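Long-range contacts in uncharacterized protein DUF1185 (Bordetella bronchiseptica RB50, PDB 3BYQ), which is of unknown function but, as a member of a family with a variant chorismate mutase fold, may play a role in amino-acid metabolism: residues B[31-36]-B[165-170]; B[78-83]-B[116-121]; B[111-116]-B[135-140]. One frame throughout, in Å; residues are numbered along the deposited sequence.

Interaction 1: residues B[31-36]-B[165-170]; sequences LAASCA and ALVMGT. With EDO (1,2-ethanediol), chain T.
Leu31 sets CG anti to the carbonyl carbon (chi1 -65°); the chain runs out to CD1, and the second branch, CD2, comes to 3.7 Å from Gly169 CA. Gly169 has no side chain, which lets the methyl lie directly against the backbone. Val167 sets CG1 anti to its backbone N (chi1 177°). This puts CG1 3.4 Å from Ala32 O, while CG2 reaches 4.0 Å from Ala33 CB. Further along the same face, Cys35 SG rests 3.6 Å from Ala165 CB.

The two strands run antiparallel, with axes 4.7 Å apart. Ala32 and Met168, a selenomethionine, exchange two backbone hydrogen bonds. The shorter is Ala32 N to Met168 O, 2.7 Å. Ser34 and Leu166 form the next hydrogen-bonded pair. Close CA-H...O contacts fill the positions between, as from Val167 CA to Ala32 O at 3.2 Å.

On the face of Cys35, Leu31 and Val167 pack on Ile149, and Ala33 and Ala165 on Ile151. The other face meets helix 51-72, where Ser34 OG bonds to Glu67. At the end of the contact Thr170 holds a 1,2-ethanediol, probably from the crystallisation liquor. The arrangement is regular antiparallel pairing inside the mixed sheet of this variant chorismate mutase fold.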
loop_
_atom_site.group_PDB
_atom_site.type_symbol
_atom_site.label_atom_id
_atom_site.label_comp_id
_atom_site.label_asym_id
_atom_site.label_seq_id
_atom_site.Cartn_x
_atom_site.Cartn_y
_atom_site.Cartn_z
ATOM N N LEU B 31 4.639 -1.142 -23.774
ATOM C CA LEU B 31 4.154 -2.365 -23.087
ATOM C C LEU B 31 2.678 -2.129 -22.809
ATOM O O LEU B 31 2.307 -1.079 -22.308
ATOM C CB LEU B 31 4.897 -2.604 -21.770
ATOM C CG LEU B 31 6.397 -2.910 -21.855
ATOM C CD1 LEU B 31 7.014 -3.005 -20.474
ATOM C CD2 LEU B 31 6.702 -4.163 -22.651
ATOM N N ALA B 32 1.850 -3.133 -23.073
ATOM C CA ALA B 32 0.393 -2.962 -22.920
ATOM C C ALA B 32 -0.209 -4.144 -22.219
ATOM O O ALA B 32 0.247 -5.285 -22.407
ATOM C CB ALA B 32 -0.270 -2.757 -24.300
ATOM N N ALA B 33 -1.229 -3.875 -21.398
ATOM C CA ALA B 33 -1.902 -4.960 -20.659
ATOM C C ALA B 33 -3.394 -4.800 -20.880
ATOM O O ALA B 33 -3.898 -3.696 -20.893
ATOM C CB ALA B 33 -1.579 -4.894 -19.172
ATOM N N SER B 34 -4.049 -5.934 -21.113
ATOM C CA SER B 34 -5.495 -6.001 -21.256
ATOM C C SER B 34 -5.967 -6.922 -20.149
ATOM O O SER B 34 -5.550 -8.066 -20.088
ATOM C CB SER B 34 -5.905 -6.563 -22.622
ATOM O OG SER B 34 -7.332 -6.553 -22.813
ATOM N N CYS B 35 -6.846 -6.388 -19.301
ATOM C CA CYS B 35 -7.390 -7.097 -18.140
ATOM C C CYS B 35 -8.910 -7.150 -18.183
ATOM O O CYS B 35 -9.592 -6.204 -18.658
ATOM C CB CYS B 35 -7.030 -6.350 -16.863
ATOM S SG CYS B 35 -5.221 -6.017 -16.639
ATOM N N ALA B 36 -9.427 -8.252 -17.655
ATOM C CA ALA B 36 -10.861 -8.453 -17.474
ATOM C C ALA B 36 -11.120 -8.986 -16.063
ATOM O O ALA B 36 -10.439 -9.930 -15.605
ATOM C CB ALA B 36 -11.432 -9.440 -18.498
ATOM N N ALA B 165 -5.383 -11.277 -17.078
ATOM C CA ALA B 165 -4.657 -10.326 -17.893
ATOM C C ALA B 165 -3.670 -10.925 -18.866
ATOM O O ALA B 165 -3.067 -11.997 -18.596
ATOM C CB ALA B 165 -3.884 -9.351 -16.954
ATOM N N LEU B 166 -3.503 -10.216 -19.978
ATOM C CA LEU B 166 -2.451 -10.545 -20.942
ATOM C C LEU B 166 -1.637 -9.284 -21.136
ATOM O O LEU B 166 -2.158 -8.161 -21.021
ATOM C CB LEU B 166 -3.021 -10.987 -22.276
ATOM C CG LEU B 166 -3.814 -12.302 -22.264
ATOM C CD1 LEU B 166 -4.374 -12.610 -23.642
ATOM C CD2 LEU B 166 -2.949 -13.430 -21.767
ATOM N N VAL B 167 -0.375 -9.478 -21.460
ATOM C CA VAL B 167 0.554 -8.404 -21.734
ATOM C C VAL B 167 1.279 -8.657 -23.051
ATOM O O VAL B 167 1.676 -9.763 -23.338
ATOM C CB VAL B 167 1.605 -8.263 -20.615
ATOM C CG1 VAL B 167 2.645 -7.157 -20.948
ATOM C CG2 VAL B 167 0.927 -7.993 -19.276
HETATM N N MSE B 168 1.412 -7.590 -23.847
HETATM C CA MSE B 168 2.272 -7.586 -25.038
HETATM C C MSE B 168 3.086 -6.311 -25.068
HETATM O O MSE B 168 2.653 -5.273 -24.555
HETATM C CB MSE B 168 1.521 -7.704 -26.351
HETATM C CG MSE B 168 0.756 -9.030 -26.516
HETATM SE SE MSE B 168 -0.078 -9.038 -28.257
HETATM C CE MSE B 168 -1.270 -10.523 -27.964
ATOM N N GLY B 169 4.234 -6.406 -25.703
ATOM C CA GLY B 169 5.160 -5.285 -25.824
ATOM C C GLY B 169 5.937 -5.328 -27.119
ATOM O O GLY B 169 5.988 -6.363 -27.781
ATOM N N THR B 170 6.568 -4.192 -27.429
ATOM C CA THR B 170 7.146 -3.942 -28.765
ATOM C C THR B 170 8.652 -4.113 -28.938
ATOM O O THR B 170 9.138 -4.105 -30.075
ATOM C CB THR B 170 6.797 -2.528 -29.241
ATOM O OG1 THR B 170 7.415 -1.577 -28.357
ATOM C CG2 THR B 170 5.313 -2.356 -29.266
HETATM C C1 EDO T . 10.284 -0.182 -29.954
HETATM O O1 EDO T . 10.037 -1.091 -28.885
HETATM C C2 EDO T . 10.828 -0.870 -31.204
HETATM O O2 EDO T . 10.914 -2.274 -31.002
#

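Interaction 2: residues B[78-83]-B[116-121]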
loop_
_atom_site.group_PDB
_atom_site.type_symbol
_atom_site.label_atom_id
_atom_site.label_comp_id
_atom_site.label_asym_id
_atom_site.label_seq_id
_atom_site.Cartn_x
_atom_site.Cartn_y
_atom_site.Cartn_z
ATOM N N GLU B 78 6.957 -8.088 -29.734
ATOM C CA GLU B 78 8.174 -8.802 -29.412
ATOM C C GLU B 78 8.222 -9.448 -28.052
ATOM O O GLU B 78 9.010 -10.316 -27.873
ATOM C CB GLU B 78 9.407 -7.927 -29.606
ATOM C CG GLU B 78 9.559 -7.391 -31.020
ATOM C CD GLU B 78 10.891 -6.682 -31.263
ATOM O OE1 GLU B 78 11.859 -6.822 -30.480
ATOM O OE2 GLU B 78 10.954 -5.972 -32.269
ATOM N N VAL B 79 7.394 -9.021 -27.097
ATOM C CA VAL B 79 7.388 -9.620 -25.755
ATOM C C VAL B 79 5.950 -9.865 -25.287
ATOM O O VAL B 79 5.026 -9.224 -25.762
ATOM C CB VAL B 79 8.141 -8.741 -24.702
ATOM C CG1 VAL B 79 9.632 -8.560 -25.082
ATOM C CG2 VAL B 79 7.465 -7.380 -24.483
ATOM N N TYR B 80 5.787 -10.817 -24.378
ATOM C CA TYR B 80 4.458 -11.063 -23.796
ATOM C C TYR B 80 4.542 -11.686 -22.406
ATOM O O TYR B 80 5.617 -12.046 -21.927
ATOM C CB TYR B 80 3.517 -11.876 -24.756
ATOM C CG TYR B 80 3.987 -13.227 -25.305
ATOM C CD1 TYR B 80 5.025 -13.977 -24.730
ATOM C CD2 TYR B 80 3.313 -13.795 -26.372
ATOM C CE1 TYR B 80 5.411 -15.248 -25.287
ATOM C CE2 TYR B 80 3.649 -15.057 -26.877
ATOM C CZ TYR B 80 4.689 -15.770 -26.350
ATOM O OH TYR B 80 4.987 -16.987 -26.965
ATOM N N SER B 81 3.369 -11.756 -21.790
ATOM C CA SER B 81 3.152 -12.345 -20.502
ATOM C C SER B 81 1.673 -12.518 -20.265
ATOM O O SER B 81 0.819 -12.057 -21.019
ATOM C CB SER B 81 3.741 -11.498 -19.378
ATOM O OG SER B 81 3.783 -12.235 -18.149
ATOM N N LYS B 82 1.388 -13.149 -19.140
ATOM C CA LYS B 82 0.000 -13.401 -18.736
ATOM C C LYS B 82 -0.046 -13.388 -17.241
ATOM O O LYS B 82 0.934 -13.722 -16.583
ATOM C CB LYS B 82 -0.496 -14.741 -19.277
ATOM C CG LYS B 82 0.244 -15.978 -18.756
ATOM C CD LYS B 82 0.088 -17.218 -19.651
ATOM C CE LYS B 82 1.012 -18.318 -19.185
ATOM N NZ LYS B 82 1.078 -19.507 -20.050
ATOM N N ALA B 83 -1.189 -13.026 -16.688
ATOM C CA ALA B 83 -1.254 -12.947 -15.225
ATOM C C ALA B 83 -2.657 -13.072 -14.715
ATOM O O ALA B 83 -3.633 -12.896 -15.444
ATOM C CB ALA B 83 -0.629 -11.632 -14.749
HETATM N N MSE B 116 7.483 -20.045 -24.364
HETATM C CA MSE B 116 6.433 -20.174 -23.349
HETATM C C MSE B 116 6.095 -18.770 -22.883
HETATM O O MSE B 116 6.965 -17.941 -22.747
HETATM C CB MSE B 116 6.902 -20.978 -22.149
HETATM C CG MSE B 116 5.816 -21.242 -21.123
HETATM SE SE MSE B 116 6.422 -22.430 -19.675
HETATM C CE MSE B 116 7.447 -21.168 -18.745
ATOM N N VAL B 117 4.850 -18.520 -22.579
ATOM C CA VAL B 117 4.466 -17.192 -22.131
ATOM C C VAL B 117 4.757 -17.176 -20.631
ATOM O O VAL B 117 4.295 -18.077 -19.908
ATOM C CB VAL B 117 2.933 -16.947 -22.321
ATOM C CG1 VAL B 117 2.572 -15.529 -21.850
ATOM C CG2 VAL B 117 2.495 -17.179 -23.757
ATOM N N PRO B 118 5.538 -16.200 -20.152
ATOM C CA PRO B 118 5.788 -16.141 -18.711
ATOM C C PRO B 118 4.524 -15.697 -17.998
ATOM O O PRO B 118 3.567 -15.256 -18.636
ATOM C CB PRO B 118 6.939 -15.156 -18.596
ATOM C CG PRO B 118 6.726 -14.264 -19.677
ATOM C CD PRO B 118 6.130 -15.040 -20.831
ATOM N N ALA B 119 4.517 -15.872 -16.689
ATOM C CA ALA B 119 3.313 -15.615 -15.913
ATOM C C ALA B 119 3.595 -15.321 -14.468
ATOM O O ALA B 119 4.667 -15.613 -13.967
ATOM C CB ALA B 119 2.408 -16.859 -15.978
ATOM N N VAL B 120 2.636 -14.672 -13.828
ATOM C CA VAL B 120 2.634 -14.520 -12.367
ATOM C C VAL B 120 1.187 -14.477 -11.937
ATOM O O VAL B 120 0.324 -14.070 -12.689
ATOM C CB VAL B 120 3.465 -13.294 -11.894
ATOM C CG1 VAL B 120 2.902 -11.975 -12.437
ATOM C CG2 VAL B 120 3.643 -13.269 -10.335
ATOM N N LYS B 121 0.908 -14.963 -10.744
ATOM C CA LYS B 121 -0.455 -14.906 -10.233
ATOM C C LYS B 121 -0.437 -14.801 -8.738
ATOM O O LYS B 121 0.568 -15.039 -8.086
ATOM C CB LYS B 121 -1.265 -16.099 -10.644
ATOM C CG LYS B 121 -0.675 -17.377 -10.262
ATOM C CD LYS B 121 -1.468 -18.555 -10.901
ATOM C CE LYS B 121 -0.837 -19.838 -10.471
ATOM N NZ LYS B 121 0.522 -19.986 -11.037
#
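Val117 and Tyr80 make the tight centre of this contact. The CG2 methyl of Val117 sits over one face of the Tyr80 ring in a CH-pi contact, 3.9 Å from the ring centroid and displaced toward the rim. The other methyl, Val117 CG1, presses against the strand backbone at 3.5 Å from Ser81 CA. Lys82 is next to it. Its chi1 of 63° starts the chain between the backbone N and the carbonyl carbon, and the extended chain then crosses Val117 at a slant, with CD 3.7 Å from Val117 CG1. The Pro118 ring touches the strand backbone, with CD 3.2 Å from Tyr80 O.

The parallel strand pairing is looser. Lys82 N to Pro118 O is a weak hydrogen bond, bent to 133°. Val120 N to Lys82 O is also weak and long, at 3.4 Å. Toward Met116, a partly exposed selenomethionine, the segments diverge. Met116 CB is directed away from strand 79-83, and the side chain packs on Tyr141 of the second subunit.

Polar ends find partners nearby: Lys82 NZ bonds to His99 O, and Ser81 OG to Pro133 O. Helix 98-109 lies against Tyr80 and Val117 through Arg107, and Met106 also meets Val117. Strand 79-86 thus pairs with 119-123 while also bonding to strands 130-136 and 161-169.

Interaction 3: residues B[111-116]-B[135-140]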
loop_
_atom_site.group_PDB
_atom_site.type_symbol
_atom_site.label_atom_id
_atom_site.label_comp_id
_atom_site.label_asym_id
_atom_site.label_seq_id
_atom_site.Cartn_x
_atom_site.Cartn_y
_atom_site.Cartn_z
ATOM N N GLY B 111 0.100 -16.354 -34.184
ATOM C CA GLY B 111 0.737 -17.253 -35.185
ATOM C C GLY B 111 1.689 -18.285 -34.591
ATOM O O GLY B 111 2.624 -18.749 -35.241
ATOM N N GLU B 112 1.432 -18.626 -33.341
ATOM C CA GLU B 112 2.205 -19.677 -32.607
ATOM C C GLU B 112 3.713 -19.385 -32.433
ATOM O O GLU B 112 4.561 -20.224 -32.795
ATOM C CB GLU B 112 1.998 -21.074 -33.219
ATOM C CG GLU B 112 0.541 -21.482 -33.420
ATOM C CD GLU B 112 -0.239 -21.645 -32.142
ATOM O OE1 GLU B 112 0.378 -21.619 -31.053
ATOM O OE2 GLU B 112 -1.473 -21.815 -32.242
ATOM N N PRO B 113 4.055 -18.204 -31.881
ATOM C CA PRO B 113 5.450 -18.018 -31.484
ATOM C C PRO B 113 5.832 -19.123 -30.503
ATOM O O PRO B 113 4.968 -19.691 -29.825
ATOM C CB PRO B 113 5.468 -16.645 -30.841
ATOM C CG PRO B 113 4.007 -16.361 -30.454
ATOM C CD PRO B 113 3.184 -17.085 -31.436
ATOM N N LYS B 114 7.129 -19.400 -30.430
ATOM C CA LYS B 114 7.647 -20.584 -29.727
ATOM C C LYS B 114 7.928 -20.474 -28.256
ATOM O O LYS B 114 7.933 -21.505 -27.562
ATOM C CB LYS B 114 8.954 -21.059 -30.382
ATOM C CG LYS B 114 8.840 -21.556 -31.837
ATOM C CD LYS B 114 8.341 -22.953 -31.918
ATOM C CE LYS B 114 8.470 -23.492 -33.332
ATOM N NZ LYS B 114 9.866 -23.846 -33.672
ATOM N N ALA B 115 8.199 -19.266 -27.777
ATOM C CA ALA B 115 8.511 -19.112 -26.343
ATOM C C ALA B 115 7.290 -19.306 -25.448
ATOM O O ALA B 115 6.191 -18.866 -25.765
ATOM C CB ALA B 115 9.178 -17.801 -26.062
HETATM N N MSE B 116 7.483 -20.045 -24.364
HETATM C CA MSE B 116 6.433 -20.174 -23.349
HETATM C C MSE B 116 6.095 -18.770 -22.883
HETATM O O MSE B 116 6.965 -17.941 -22.747
HETATM C CB MSE B 116 6.902 -20.978 -22.149
HETATM C CG MSE B 116 5.816 -21.242 -21.123
HETATM SE SE MSE B 116 6.422 -22.430 -19.675
HETATM C CE MSE B 116 7.447 -21.168 -18.745
ATOM N N HIS B 135 8.987 -11.601 -21.549
ATOM C CA HIS B 135 10.176 -11.979 -22.292
ATOM C C HIS B 135 9.882 -12.113 -23.778
ATOM O O HIS B 135 8.718 -11.980 -24.222
ATOM C CB HIS B 135 10.928 -13.149 -21.685
ATOM C CG HIS B 135 10.220 -14.460 -21.723
ATOM N ND1 HIS B 135 10.117 -15.261 -20.605
ATOM C CD2 HIS B 135 9.684 -15.169 -22.751
ATOM C CE1 HIS B 135 9.516 -16.394 -20.939
ATOM N NE2 HIS B 135 9.234 -16.364 -22.229
ATOM N N TYR B 136 10.962 -12.300 -24.534
ATOM C CA TYR B 136 10.875 -12.366 -26.019
ATOM C C TYR B 136 10.054 -13.544 -26.484
ATOM O O TYR B 136 10.260 -14.703 -26.077
ATOM C CB TYR B 136 12.278 -12.420 -26.605
ATOM C CG TYR B 136 12.411 -12.345 -28.102
ATOM C CD1 TYR B 136 11.843 -11.326 -28.824
ATOM C CD2 TYR B 136 13.219 -13.240 -28.760
ATOM C CE1 TYR B 136 12.034 -11.250 -30.199
ATOM C CE2 TYR B 136 13.430 -13.172 -30.110
ATOM C CZ TYR B 136 12.841 -12.167 -30.831
ATOM O OH TYR B 136 13.011 -12.074 -32.198
ATOM N N ILE B 137 9.189 -13.259 -27.456
ATOM C CA ILE B 137 8.196 -14.262 -27.902
ATOM C C ILE B 137 8.795 -15.420 -28.694
ATOM O O ILE B 137 8.162 -16.469 -28.805
ATOM C CB ILE B 137 7.025 -13.628 -28.695
ATOM C CG1 ILE B 137 7.414 -13.106 -30.057
ATOM C CG2 ILE B 137 6.288 -12.529 -27.813
ATOM C CD1 ILE B 137 6.165 -12.698 -30.861
ATOM N N HIS B 138 9.995 -15.239 -29.227
ATOM C CA HIS B 138 10.585 -16.248 -30.092
ATOM C C HIS B 138 11.698 -17.069 -29.471
ATOM O O HIS B 138 12.100 -18.099 -30.018
ATOM C CB HIS B 138 11.136 -15.601 -31.356
ATOM C CG HIS B 138 10.096 -14.906 -32.162
ATOM N ND1 HIS B 138 9.008 -15.561 -32.698
ATOM C CD2 HIS B 138 9.967 -13.603 -32.510
ATOM C CE1 HIS B 138 8.260 -14.695 -33.358
ATOM N NE2 HIS B 138 8.821 -13.498 -33.267
ATOM N N ALA B 139 12.192 -16.601 -28.339
ATOM C CA ALA B 139 13.330 -17.220 -27.677
ATOM C C ALA B 139 13.441 -16.583 -26.297
ATOM O O ALA B 139 13.857 -15.444 -26.153
ATOM C CB ALA B 139 14.628 -16.998 -28.446
ATOM N N SER B 140 13.050 -17.347 -25.298
ATOM C CA SER B 140 12.935 -16.829 -23.945
ATOM C C SER B 140 14.238 -16.258 -23.394
ATOM O O SER B 140 14.210 -15.408 -22.523
ATOM C CB SER B 140 12.426 -17.940 -22.995
ATOM O OG SER B 140 13.315 -18.993 -22.967
HETATM O O HOH W 1 8.732 -18.279 -32.567
#
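His135 points the NE2 edge of its imidazole at the backbone of Met116, a selenomethionine. NE2 donates a hydrogen bond to Met116 O, 2.8 Å long and nearly along the carbonyl direction. The bond is bent at the hydrogen, to 136°, and the oxygen lies 27° out of the ring plane. A chi1 of 67° folds the His135 ring back over its own backbone, toward the loop of 111-116. Ser140 CB covers one face of this ring, offset toward its rim.

Ala115 directs its methyl into the chain of residues 136-140. CB lies 3.3 Å from Tyr136 O and 3.2 Å from Ile137 O. Ala115 N also bonds to Ile137 O, at 3.0 Å. This donor approaches from above the carbonyl plane. One carbonyl therefore meets both the N-H and the methyl of the same alanine.

Pro113 offers its CB side to Ile137. Pro113 CB is 3.4 Å from Ile137 O and 4.0 Å from Ile137 CD1. Ile137 in turn lays CG1 over the centre of one face of the His138 ring. At the ring edge, His138 ND1 is 2.7 Å from a water O in a hydrogen bond whose direction is open; the same water accepts from Lys114 N. A water bridge thus joins the exposed side of the contact.

Tyr80 packs on Pro113 and Ile137, and its OH bonds to Ala115 O. Met116 of the second subunit packs on His135 and Ser140. Upstream, a Schellman motif with Gly111 as its C-prime residue ends the preceding helix. The arrangement is a contact of the loop 111-116, which connects helix 98-109 to strand 119-123, with the end of strand 130-136 and the loop after it, beside a subunit interface.

Interactions 1 and 2 lie in the core of the chain, about 9 Å apart between centres. Interaction 3 is further out and has an exposed side. Strands 161-169 and 79-86 are neighbours in the sheet and join the first two contacts, with Ala83 N bonding to Ala165 O. Interactions 2 and 3 share Met116, both involve the second subunit, and are joined by a backbone bond between Glu78 O and Ile137 N. Interaction 1 has regular antiparallel backbone bonds, interaction 2 weak parallel ones backed by side-chain packing, and interaction 3 a histidine-to-carbonyl bond between a strand end and a loop. The segments of 2 and 3 alternate along the chain, inside the loop closed by 1.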